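Local coordinates for putative lipoprotein LppA (Mycobacterium tuberculosis, PDB 2V7S) that is of unknown function but is a putative membrane-attached lipoprotein of a family confined to pathogenic mycobacteria, at residues A109-F122 with A179-V193. Sequence-based numbering, arbitrary orientation.
Sequences ADIARRPIANSVMF and ATLNITGDCFLLQKV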
ATOM      1  N   ALA A 109      -3.115 -11.790  -7.970  1.00 23.83           N
ATOM      2  CA  ALA A 109      -4.026 -12.775  -8.554  1.00 24.45           C
ATOM      3  C   ALA A 109      -4.062 -14.105  -7.804  1.00 24.39           C
ATOM      4  O   ALA A 109      -4.932 -14.927  -8.058  1.00 24.94           O
ATOM      5  CB  ALA A 109      -3.662 -13.021  -9.998  1.00 25.21           C
ATOM      6  N   ASP A 110      -3.122 -14.324  -6.897  1.00 24.04           N
ATOM      7  CA  ASP A 110      -3.155 -15.518  -6.031  1.00 24.44           C
ATOM      8  C   ASP A 110      -4.028 -15.310  -4.779  1.00 23.28           C
ATOM      9  O   ASP A 110      -4.250 -16.236  -3.970  1.00 23.47           O
ATOM     10  CB  ASP A 110      -1.737 -15.883  -5.600  1.00 25.24           C
ATOM     11  CG  ASP A 110      -1.090 -14.786  -4.785  1.00 28.89           C
ATOM     12  OD1 ASP A 110      -1.092 -13.609  -5.250  1.00 30.08           O
ATOM     13  OD2 ASP A 110      -0.579 -15.091  -3.671  1.00 34.37           O
ATOM     14  N   ILE A 111      -4.486 -14.086  -4.608  1.00 21.40           N
ATOM     15  CA  ILE A 111      -5.301 -13.715  -3.454  1.00 20.89           C
ATOM     16  C   ILE A 111      -6.745 -13.380  -3.823  1.00 19.81           C
ATOM     17  O   ILE A 111      -7.668 -13.849  -3.176  1.00 19.09           O
ATOM     18  CB  ILE A 111      -4.669 -12.504  -2.719  1.00 19.88           C
ATOM     19  CG1 ILE A 111      -3.288 -12.897  -2.180  1.00 22.69           C
ATOM     20  CG2 ILE A 111      -5.579 -12.006  -1.588  1.00 20.88           C
ATOM     21  CD1 ILE A 111      -2.360 -11.723  -1.925  1.00 24.11           C
ATOM     22  N   ALA A 112      -6.917 -12.490  -4.801  1.00 18.13           N
ATOM     23  CA  ALA A 112      -8.237 -12.024  -5.194  1.00 19.20           C
ATOM     24  C   ALA A 112      -8.236 -11.729  -6.701  1.00 18.91           C
ATOM     25  O   ALA A 112      -7.185 -11.439  -7.258  1.00 19.15           O
ATOM     26  CB  ALA A 112      -8.603 -10.787  -4.451  1.00 17.73           C
ATOM     27  N   ARG A 113      -9.393 -11.875  -7.342  1.00 20.12           N
ATOM     28  CA  ARG A 113      -9.561 -11.560  -8.779  1.00 21.26           C
ATOM     29  C   ARG A 113     -10.932 -10.957  -8.967  1.00 20.92           C
ATOM     30  O   ARG A 113     -11.820 -11.127  -8.116  1.00 20.12           O
ATOM     31  CB  ARG A 113      -9.437 -12.818  -9.651  1.00 20.89           C
ATOM     32  CG  ARG A 113      -8.032 -13.412  -9.669  1.00 22.72           C
ATOM     33  CD  ARG A 113      -7.987 -14.766 -10.372  1.00 23.88           C
ATOM     34  NE  ARG A 113      -6.754 -15.462 -10.038  1.00 23.54           N
ATOM     35  CZ  ARG A 113      -6.192 -16.421 -10.769  1.00 27.08           C
ATOM     36  NH1 ARG A 113      -6.752 -16.811 -11.918  1.00 29.59           N
ATOM     37  NH2 ARG A 113      -5.048 -16.973 -10.367  1.00 27.24           N
ATOM     38  N   ARG A 114     -11.101 -10.277 -10.104  1.00 20.97           N
ATOM     39  CA  ARG A 114     -12.383  -9.733 -10.506  1.00 20.87           C
ATOM     40  C   ARG A 114     -12.979 -10.749 -11.494  1.00 20.90           C
ATOM     41  O   ARG A 114     -12.318 -11.090 -12.513  1.00 18.73           O
ATOM     42  CB  ARG A 114     -12.161  -8.368 -11.193  1.00 20.71           C
ATOM     43  CG  ARG A 114     -11.591  -7.265 -10.259  1.00 19.19           C
ATOM     44  CD  ARG A 114     -11.394  -5.954 -11.075  1.00 23.25           C
ATOM     45  NE  ARG A 114     -12.673  -5.327 -11.479  1.00 28.68           N
ATOM     46  CZ  ARG A 114     -12.837  -4.554 -12.568  1.00 34.70           C
ATOM     47  NH1 ARG A 114     -11.817  -4.306 -13.392  1.00 33.58           N
ATOM     48  NH2 ARG A 114     -14.034  -4.034 -12.863  1.00 32.81           N
ATOM     49  N   PRO A 115     -14.191 -11.282 -11.187  1.00 21.16           N
ATOM     50  CA  PRO A 115     -14.774 -12.264 -12.110  1.00 21.46           C
ATOM     51  C   PRO A 115     -15.147 -11.631 -13.442  1.00 22.48           C
ATOM     52  O   PRO A 115     -15.477 -10.453 -13.489  1.00 22.30           O
ATOM     53  CB  PRO A 115     -16.027 -12.743 -11.394  1.00 21.88           C
ATOM     54  CG  PRO A 115     -16.319 -11.737 -10.319  1.00 24.25           C
ATOM     55  CD  PRO A 115     -15.031 -11.045  -9.996  1.00 19.02           C
ATOM     56  N   ILE A 116     -15.054 -12.432 -14.504  1.00 22.26           N
ATOM     57  CA  ILE A 116     -15.505 -12.043 -15.827  1.00 22.21           C
ATOM     58  C   ILE A 116     -16.558 -13.086 -16.188  1.00 21.75           C
ATOM     59  O   ILE A 116     -16.310 -14.318 -16.173  1.00 20.41           O
ATOM     60  CB  ILE A 116     -14.354 -12.095 -16.849  1.00 21.49           C
ATOM     61  CG1 ILE A 116     -13.236 -11.080 -16.502  1.00 20.29           C
ATOM     62  CG2 ILE A 116     -14.906 -11.929 -18.299  1.00 21.85           C
ATOM     63  CD1 ILE A 116     -11.971 -11.282 -17.349  1.00 23.03           C
ATOM     64  N   ALA A 117     -17.758 -12.615 -16.451  1.00 22.18           N
ATOM     65  CA  ALA A 117     -18.844 -13.529 -16.806  1.00 22.03           C
ATOM     66  C   ALA A 117     -18.512 -14.223 -18.168  1.00 22.70           C
ATOM     67  O   ALA A 117     -17.846 -13.607 -19.048  1.00 22.48           O
ATOM     68  CB  ALA A 117     -20.137 -12.738 -16.855  1.00 20.92           C
ATOM     69  N   ASN A 118     -18.919 -15.488 -18.369  1.00 22.11           N
ATOM     70  CA  ASN A 118     -18.719 -16.099 -19.703  1.00 22.50           C
ATOM     71  C   ASN A 118     -19.221 -15.091 -20.749  1.00 22.09           C
ATOM     72  O   ASN A 118     -20.342 -14.583 -20.617  1.00 21.33           O
ATOM     73  CB  ASN A 118     -19.491 -17.413 -19.852  1.00 22.21           C
ATOM     74  CG  ASN A 118     -19.028 -18.499 -18.889  1.00 24.03           C
ATOM     75  OD1 ASN A 118     -18.095 -18.329 -18.117  1.00 29.76           O
ATOM     76  ND2 ASN A 118     -19.708 -19.620 -18.927  1.00 31.01           N
ATOM     77  N   SER A 119     -18.387 -14.796 -21.745  1.00 21.57           N
ATOM     78  CA  SER A 119     -18.737 -13.890 -22.843  1.00 22.06           C
ATOM     79  C   SER A 119     -19.982 -14.365 -23.623  1.00 20.81           C
ATOM     80  O   SER A 119     -20.136 -15.543 -23.908  1.00 20.38           O
ATOM     81  CB  SER A 119     -17.584 -13.751 -23.836  1.00 23.10           C
ATOM     82  OG  SER A 119     -16.367 -13.424 -23.165  1.00 28.99           O
ATOM     83  N   VAL A 120     -20.847 -13.413 -23.954  1.00 20.17           N
ATOM     84  CA  VAL A 120     -22.087 -13.657 -24.662  1.00 19.63           C
ATOM     85  C   VAL A 120     -21.885 -13.114 -26.077  1.00 20.84           C
ATOM     86  O   VAL A 120     -21.405 -11.985 -26.226  1.00 18.65           O
ATOM     87  CB  VAL A 120     -23.268 -12.947 -23.985  1.00 20.28           C
ATOM     88  CG1 VAL A 120     -24.456 -12.838 -24.961  1.00 18.55           C
ATOM     89  CG2 VAL A 120     -23.721 -13.706 -22.686  1.00 19.82           C
HETATM   90  N   MSE A 121     -22.213 -13.925 -27.096  1.00 18.94           N
HETATM   91  CA  MSE A 121     -22.170 -13.487 -28.498  1.00 21.17           C
HETATM   92  C   MSE A 121     -23.593 -13.439 -29.071  1.00 20.92           C
HETATM   93  O   MSE A 121     -24.288 -14.462 -29.039  1.00 19.60           O
HETATM   94  CB  MSE A 121     -21.412 -14.529 -29.306  1.00 21.09           C
HETATM   95  CG  MSE A 121     -21.412 -14.238 -30.802  1.00 30.22           C
HETATM   96 SE   MSE A 121     -20.110 -12.847 -31.160  1.00 51.28          SE
HETATM   97  CE  MSE A 121     -18.485 -13.936 -30.757  1.00 41.31           C
ATOM     98  N   PHE A 122     -24.019 -12.309 -29.645  1.00 20.08           N
ATOM     99  CA  PHE A 122     -25.385 -12.247 -30.212  1.00 18.89           C
ATOM    100  C   PHE A 122     -25.328 -12.712 -31.677  1.00 18.55           C
ATOM    101  O   PHE A 122     -24.288 -12.622 -32.304  1.00 18.80           O
ATOM    102  CB  PHE A 122     -26.013 -10.848 -30.084  1.00 18.04           C
ATOM    103  CG  PHE A 122     -26.314 -10.457 -28.644  1.00 19.76           C
ATOM    104  CD1 PHE A 122     -25.402  -9.692 -27.923  1.00 19.65           C
ATOM    105  CD2 PHE A 122     -27.496 -10.864 -28.033  1.00 19.11           C
ATOM    106  CE1 PHE A 122     -25.664  -9.343 -26.578  1.00 19.10           C
ATOM    107  CE2 PHE A 122     -27.768 -10.541 -26.663  1.00 19.90           C
ATOM    108  CZ  PHE A 122     -26.828  -9.745 -25.971  1.00 18.90           C
ATOM    109  N   ALA A 179     -21.940  -8.308 -32.282  1.00 17.27           N
ATOM    110  CA  ALA A 179     -22.252  -7.789 -30.970  1.00 17.47           C
ATOM    111  C   ALA A 179     -21.981  -8.761 -29.824  1.00 18.59           C
ATOM    112  O   ALA A 179     -22.300  -9.948 -29.914  1.00 16.98           O
ATOM    113  CB  ALA A 179     -23.698  -7.304 -30.915  1.00 18.37           C
ATOM    114  N   THR A 180     -21.388  -8.241 -28.745  1.00 18.54           N
ATOM    115  CA  THR A 180     -21.094  -9.060 -27.579  1.00 20.22           C
ATOM    116  C   THR A 180     -21.604  -8.351 -26.342  1.00 20.20           C
ATOM    117  O   THR A 180     -21.805  -7.139 -26.352  1.00 19.42           O
ATOM    118  CB  THR A 180     -19.561  -9.305 -27.442  1.00 21.22           C
ATOM    119  OG1 THR A 180     -18.868  -8.041 -27.387  1.00 22.32           O
ATOM    120  CG2 THR A 180     -19.031 -10.118 -28.634  1.00 21.81           C
ATOM    121  N   LEU A 181     -21.820  -9.125 -25.283  1.00 20.27           N
ATOM    122  CA  LEU A 181     -22.022  -8.611 -23.964  1.00 20.42           C
ATOM    123  C   LEU A 181     -20.906  -9.151 -23.055  1.00 21.17           C
ATOM    124  O   LEU A 181     -20.660 -10.389 -22.998  1.00 18.37           O
ATOM    125  CB  LEU A 181     -23.415  -9.095 -23.433  1.00 19.93           C
ATOM    126  CG  LEU A 181     -23.719  -8.931 -21.954  1.00 21.10           C
ATOM    127  CD1 LEU A 181     -23.790  -7.429 -21.597  1.00 20.62           C
ATOM    128  CD2 LEU A 181     -25.043  -9.648 -21.527  1.00 22.45           C
ATOM    129  N   ASN A 182     -20.256  -8.239 -22.307  1.00 21.07           N
ATOM    130  CA  ASN A 182     -19.286  -8.674 -21.324  1.00 21.74           C
ATOM    131  C   ASN A 182     -19.558  -8.032 -19.981  1.00 22.12           C
ATOM    132  O   ASN A 182     -20.144  -6.960 -19.925  1.00 20.82           O
ATOM    133  CB  ASN A 182     -17.881  -8.360 -21.786  1.00 22.68           C
ATOM    134  CG  ASN A 182     -17.399  -9.344 -22.811  1.00 26.52           C
ATOM    135  OD1 ASN A 182     -16.981 -10.457 -22.460  1.00 32.10           O
ATOM    136  ND2 ASN A 182     -17.459  -8.956 -24.086  1.00 26.09           N
ATOM    137  N   ILE A 183     -19.165  -8.734 -18.922  1.00 20.81           N
ATOM    138  CA  ILE A 183     -19.346  -8.225 -17.581  1.00 21.54           C
ATOM    139  C   ILE A 183     -18.120  -8.588 -16.771  1.00 21.82           C
ATOM    140  O   ILE A 183     -17.696  -9.767 -16.759  1.00 22.02           O
ATOM    141  CB  ILE A 183     -20.607  -8.847 -16.879  1.00 20.72           C
ATOM    142  CG1 ILE A 183     -21.878  -8.753 -17.746  1.00 22.04           C
ATOM    143  CG2 ILE A 183     -20.849  -8.191 -15.487  1.00 21.71           C
ATOM    144  CD1 ILE A 183     -23.038  -9.569 -17.198  1.00 22.49           C
ATOM    145  N   THR A 184     -17.598  -7.604 -16.051  1.00 22.43           N
ATOM    146  CA  THR A 184     -16.530  -7.842 -15.103  1.00 22.61           C
ATOM    147  C   THR A 184     -17.048  -7.391 -13.756  1.00 21.69           C
ATOM    148  O   THR A 184     -17.727  -6.358 -13.653  1.00 20.77           O
ATOM    149  CB  THR A 184     -15.280  -7.023 -15.486  1.00 23.95           C
ATOM    150  OG1 THR A 184     -14.883  -7.422 -16.795  1.00 24.23           O
ATOM    151  CG2 THR A 184     -14.119  -7.313 -14.539  1.00 24.35           C
ATOM    152  N   GLY A 185     -16.744  -8.166 -12.733  1.00 20.49           N
ATOM    153  CA  GLY A 185     -17.250  -7.827 -11.398  1.00 20.73           C
ATOM    154  C   GLY A 185     -16.230  -7.100 -10.548  1.00 20.67           C
ATOM    155  O   GLY A 185     -15.131  -6.773 -10.974  1.00 20.70           O
ATOM    156  N   ASP A 186     -16.635  -6.827  -9.313  1.00 21.86           N
ATOM    157  CA  ASP A 186     -15.781  -6.253  -8.328  1.00 23.43           C
ATOM    158  C   ASP A 186     -14.751  -7.328  -7.940  1.00 23.42           C
ATOM    159  O   ASP A 186     -14.848  -8.464  -8.410  1.00 22.84           O
ATOM    160  CB  ASP A 186     -16.668  -5.854  -7.140  1.00 23.20           C
ATOM    161  CG  ASP A 186     -15.940  -5.044  -6.099  1.00 24.40           C
ATOM    162  OD1 ASP A 186     -14.883  -4.489  -6.387  1.00 23.86           O
ATOM    163  OD2 ASP A 186     -16.473  -4.930  -4.987  1.00 26.21           O
ATOM    164  N   CYS A 187     -13.781  -6.951  -7.097  1.00 24.79           N
ATOM    165  CA  CYS A 187     -12.719  -7.818  -6.628  1.00 25.09           C
ATOM    166  C   CYS A 187     -13.272  -8.745  -5.538  1.00 23.91           C
ATOM    167  O   CYS A 187     -14.015  -8.284  -4.652  1.00 24.34           O
ATOM    168  CB  CYS A 187     -11.540  -6.951  -6.080  1.00 26.94           C
ATOM    169  SG  CYS A 187     -10.136  -7.937  -5.499  1.00 31.52           S
ATOM    170  N   PHE A 188     -12.963 -10.043  -5.614  1.00 21.43           N
ATOM    171  CA  PHE A 188     -13.383 -10.996  -4.547  1.00 19.70           C
ATOM    172  C   PHE A 188     -12.192 -11.861  -4.236  1.00 19.07           C
ATOM    173  O   PHE A 188     -11.454 -12.186  -5.122  1.00 18.43           O
ATOM    174  CB  PHE A 188     -14.530 -11.939  -5.002  1.00 19.18           C
ATOM    175  CG  PHE A 188     -15.843 -11.240  -5.266  1.00 18.97           C
ATOM    176  CD1 PHE A 188     -16.038 -10.533  -6.458  1.00 20.31           C
ATOM    177  CD2 PHE A 188     -16.880 -11.271  -4.325  1.00 20.50           C
ATOM    178  CE1 PHE A 188     -17.245  -9.838  -6.706  1.00 19.95           C
ATOM    179  CE2 PHE A 188     -18.119 -10.604  -4.577  1.00 21.06           C
ATOM    180  CZ  PHE A 188     -18.280  -9.890  -5.796  1.00 19.88           C
ATOM    181  N   LEU A 189     -12.024 -12.223  -2.967  1.00 18.02           N
ATOM    182  CA  LEU A 189     -11.043 -13.214  -2.548  1.00 17.16           C
ATOM    183  C   LEU A 189     -11.352 -14.558  -3.169  1.00 18.02           C
ATOM    184  O   LEU A 189     -12.510 -14.980  -3.235  1.00 17.87           O
ATOM    185  CB  LEU A 189     -11.088 -13.363  -1.003  1.00 16.63           C
ATOM    186  CG  LEU A 189     -10.851 -12.136  -0.103  1.00 16.18           C
ATOM    187  CD1 LEU A 189     -10.933 -12.476   1.396  1.00 15.66           C
ATOM    188  CD2 LEU A 189      -9.437 -11.612  -0.423  1.00 13.75           C
ATOM    189  N   LEU A 190     -10.307 -15.264  -3.593  1.00 18.08           N
ATOM    190  CA  LEU A 190     -10.451 -16.637  -4.010  1.00 18.15           C
ATOM    191  C   LEU A 190     -10.952 -17.498  -2.839  1.00 17.77           C
ATOM    192  O   LEU A 190     -10.614 -17.226  -1.693  1.00 17.29           O
ATOM    193  CB  LEU A 190      -9.068 -17.143  -4.463  1.00 18.79           C
ATOM    194  CG  LEU A 190      -8.377 -16.346  -5.592  1.00 20.35           C
ATOM    195  CD1 LEU A 190      -6.964 -16.888  -5.877  1.00 21.21           C
ATOM    196  CD2 LEU A 190      -9.214 -16.383  -6.881  1.00 22.56           C
ATOM    197  N   GLN A 191     -11.737 -18.537  -3.119  1.00 17.74           N
ATOM    198  CA  GLN A 191     -12.154 -19.441  -2.054  1.00 18.79           C
ATOM    199  C   GLN A 191     -10.961 -20.005  -1.247  1.00 18.41           C
ATOM    200  O   GLN A 191     -11.053 -20.160  -0.039  1.00 17.87           O
ATOM    201  CB  GLN A 191     -13.060 -20.574  -2.569  1.00 18.65           C
ATOM    202  CG  GLN A 191     -13.478 -21.519  -1.440  1.00 20.38           C
ATOM    203  CD  GLN A 191     -14.388 -20.812  -0.456  1.00 21.40           C
ATOM    204  OE1 GLN A 191     -15.238 -20.015  -0.864  1.00 22.44           O
ATOM    205  NE2 GLN A 191     -14.233 -21.093   0.825  1.00 21.79           N
ATOM    206  N   LYS A 192      -9.818 -20.244  -1.885  1.00 19.65           N
ATOM    207  CA  LYS A 192      -8.660 -20.756  -1.114  1.00 20.23           C
ATOM    208  C   LYS A 192      -8.176 -19.798  -0.010  1.00 20.33           C
ATOM    209  O   LYS A 192      -7.700 -20.238   1.053  1.00 20.68           O
ATOM    210  CB  LYS A 192      -7.519 -21.152  -2.046  1.00 21.73           C
ATOM    211  CG  LYS A 192      -6.975 -20.030  -2.935  1.00 23.93           C
ATOM    212  CD  LYS A 192      -5.652 -20.526  -3.560  1.00 32.22           C
ATOM    213  CE  LYS A 192      -4.989 -19.466  -4.408  1.00 32.00           C
ATOM    214  NZ  LYS A 192      -3.826 -20.053  -5.170  1.00 38.90           N
ATOM    215  N   VAL A 193      -8.312 -18.488  -0.255  1.00 19.28           N
ATOM    216  CA  VAL A 193      -8.037 -17.476   0.786  1.00 19.00           C
ATOM    217  C   VAL A 193      -9.118 -17.462   1.870  1.00 18.53           C
ATOM    218  O   VAL A 193      -8.816 -17.362   3.076  1.00 16.97           O
ATOM    219  CB  VAL A 193      -7.782 -16.053   0.162  1.00 19.08           C
ATOM    220  CG1 VAL A 193      -7.438 -15.021   1.233  1.00 17.83           C
ATOM    221  CG2 VAL A 193      -6.651 -16.145  -0.884  1.00 19.55           C
TER
HETATM  222  O   HOH W   1     -17.858 -11.281 -19.817  1.00 18.72           O
HETATM  223  O   HOH W   2     -21.085 -11.722 -20.530  1.00 19.68           O
HETATM  224  O   HOH W   3     -23.775  -9.816 -33.514  1.00 16.51           O
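Arg114 reaches across to the turn after strand 179-184, where the bend at chi3 (69°) turns its guanidinium face toward the Thr184 methyl. That methyl, CG2 of Thr184, sits over the centre of the face, 3.6 Å from Arg114 CZ, while NE of Arg114 hydrogen-bonds to Gly185 O at 2.9 Å, rather bent (135°) and tilted from the guanidinium plane. Arginine suits the place because its flat, poorly hydrated face accepts a methyl while its N-H groups serve carbonyls; its NH2 hydrogen-bonds to Gly168 O. The buried Asp186 O, lacking a conventional donor, receives a CA-H contact from Arg114.

Next door, the Pro115 ring crosses the Phe188 side chain at about a right angle, CD lying 3.7 Å from Phe188 CD1. Proline has no N-H to give, but its carbonyl receives Gly185 N at 2.7 Å.

The chains pair in two antiparallel ladders, with a lone bridge at Ile116 and Thr184 between them. Arg113 and Phe188 exchange two backbone bonds, and the extended Arg113 side chain runs obliquely past Leu190 CD2 and grips Ala109 O side-on with NE and NH2. At the other ladder Val120 and Leu181 lie side by side, pointing the same way, and Leu181 CB is 3.9 Å from Phe122 CE1. Val120 CG1 covers one face of that ring, near its rim. Helix 59-80 packs on Leu181 and Ile183.

The two chains thus run on together from the six-stranded sheet into the three-stranded one, which the Cys104-Cys187 disulfide braces. Backbone hydrogen bonds, including Gly185 N to Pro115 O and Ala117 N to Ile183 O in between, set the register, while Arg114 and Pro115 fit the irregular junction.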